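Local structure of alkaline phosphatase (Thermus thermophilus, 7KWD) at residues A[395-398]-A[399-403]. The protein probably hydrolyses phosphate monoesters as a homodimeric alkaline phosphatase that carries zinc and magnesium ions. Sequence-based numbering, arbitrary orientation.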
loop_
_atom_site.group_PDB
_atom_site.type_symbol
_atom_site.label_atom_id
_atom_site.label_comp_id
_atom_site.label_asym_id
_atom_site.label_seq_id
_atom_site.Cartn_x
_atom_site.Cartn_y
_atom_site.Cartn_z
ATOM N N TRP A 395 25.023 4.705 3.092
ATOM C CA TRP A 395 24.477 5.983 2.685
ATOM C C TRP A 395 23.060 5.832 2.157
ATOM O O TRP A 395 22.779 4.930 1.364
ATOM C CB TRP A 395 25.357 6.623 1.587
ATOM C CG TRP A 395 25.086 8.061 1.441
ATOM C CD1 TRP A 395 25.599 9.073 2.198
ATOM C CD2 TRP A 395 24.210 8.673 0.491
ATOM N NE1 TRP A 395 25.093 10.282 1.773
ATOM C CE2 TRP A 395 24.244 10.061 0.721
ATOM C CE3 TRP A 395 23.403 8.182 -0.538
ATOM C CZ2 TRP A 395 23.507 10.957 -0.042
ATOM C CZ3 TRP A 395 22.683 9.074 -1.295
ATOM C CH2 TRP A 395 22.740 10.440 -1.049
ATOM N N PRO A 396 22.149 6.730 2.564
ATOM C CA PRO A 396 22.367 7.841 3.492
ATOM C C PRO A 396 22.544 7.406 4.939
ATOM O O PRO A 396 23.092 8.151 5.749
ATOM C CB PRO A 396 21.088 8.679 3.345
ATOM C CG PRO A 396 20.094 7.743 2.807
ATOM C CD PRO A 396 20.839 6.840 1.894
ATOM N N GLU A 397 22.063 6.220 5.269
ATOM C CA GLU A 397 22.163 5.722 6.637
ATOM C C GLU A 397 21.728 4.261 6.621
ATOM O O GLU A 397 21.504 3.667 5.564
ATOM C CB GLU A 397 21.347 6.570 7.606
ATOM C CG GLU A 397 19.876 6.768 7.263
ATOM C CD GLU A 397 19.057 5.570 7.651
ATOM O OE1 GLU A 397 19.018 5.220 8.869
ATOM O OE2 GLU A 397 18.497 4.955 6.749
ATOM N N GLY A 398 21.668 3.674 7.809
ATOM C CA GLY A 398 21.517 2.235 7.874
ATOM C C GLY A 398 20.539 1.756 8.923
ATOM O O GLY A 398 20.567 0.581 9.299
ATOM N N VAL A 399 19.659 2.637 9.395
ATOM C CA VAL A 399 18.616 2.266 10.351
ATOM C C VAL A 399 17.239 2.258 9.693
ATOM O O VAL A 399 16.546 1.239 9.686
ATOM C CB VAL A 399 18.640 3.197 11.583
ATOM C CG1 VAL A 399 17.512 2.854 12.563
ATOM C CG2 VAL A 399 20.007 3.075 12.251
ATOM N N ARG A 400 16.801 3.400 9.184
ATOM C CA ARG A 400 15.642 3.393 8.308
ATOM C C ARG A 400 15.899 2.476 7.132
ATOM O O ARG A 400 15.063 1.622 6.790
ATOM C CB ARG A 400 15.340 4.809 7.848
ATOM C CG ARG A 400 14.387 4.900 6.674
ATOM C CD ARG A 400 13.764 6.278 6.641
ATOM N NE ARG A 400 13.367 6.614 5.284
ATOM C CZ ARG A 400 12.871 7.792 4.932
ATOM N NH1 ARG A 400 12.735 8.730 5.854
ATOM N NH2 ARG A 400 12.531 8.017 3.665
ATOM N N GLN A 401 17.090 2.586 6.543
ATOM C CA GLN A 401 17.521 1.708 5.456
ATOM C C GLN A 401 18.379 0.588 6.051
ATOM O O GLN A 401 19.603 0.564 5.923
ATOM C CB GLN A 401 18.255 2.520 4.403
ATOM C CG GLN A 401 17.441 3.677 3.780
ATOM C CD GLN A 401 16.492 3.248 2.649
ATOM O OE1 GLN A 401 15.885 4.099 1.994
ATOM N NE2 GLN A 401 16.354 1.934 2.435
ATOM N N GLY A 402 17.718 -0.388 6.654
ATOM C CA GLY A 402 18.360 -1.338 7.541
ATOM C C GLY A 402 18.980 -2.562 6.898
ATOM O O GLY A 402 19.455 -3.455 7.603
ATOM N N VAL A 403 18.996 -2.650 5.585
ATOM C CA VAL A 403 19.531 -3.809 4.886
ATOM C C VAL A 403 20.684 -3.331 4.010
ATOM O O VAL A 403 20.490 -2.511 3.096
ATOM C CB VAL A 403 18.437 -4.512 4.073
ATOM C CG1 VAL A 403 19.049 -5.593 3.197
ATOM C CG2 VAL A 403 17.369 -5.103 5.035
#
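The carboxylate of Glu397 grips three successive backbone N-H groups, those of Val399, Arg400 and Gln401, and so pins the irregular loop turn that follows it. Glu397 OE1 accepts twice: from Val399 N at 2.7 Å, arriving from above the carboxylate plane, and from Arg400 N at 2.9 Å, on the syn side but with a bent N-H...O angle of 137°. Glu397 OE2 turns its syn lone pair to Gln401 N, 2.8 Å away. Glutamate suits the place because its chain, folded by a chi2 of 80° about CB-CG, curls over the following residues and offers two oxygens to donors that share no helix or strand. Shortened to an alanine here, the side chain would leave all three N-H groups without this acceptor, and the turn would probably be freer to shift.

Weaker CA-H...O contacts complete the turn: Gly398 CA lies 3.2 Å from Gln401 O, and Gly402 CA 3.4 Å from Gly398 O. Aliphatic carbons flank the carboxylate, with Arg400 CB 3.3 Å from Glu397 OE2.

Gln401 OE1 accepts from Trp411 NE1 of the same chain, while Arg400 forms a cation-pi contact with Trp411 of the second subunit. The turn thus lies at the dimer interface, near zinc ligand His279, in the loop joining helix 379-391 to helix 406-412.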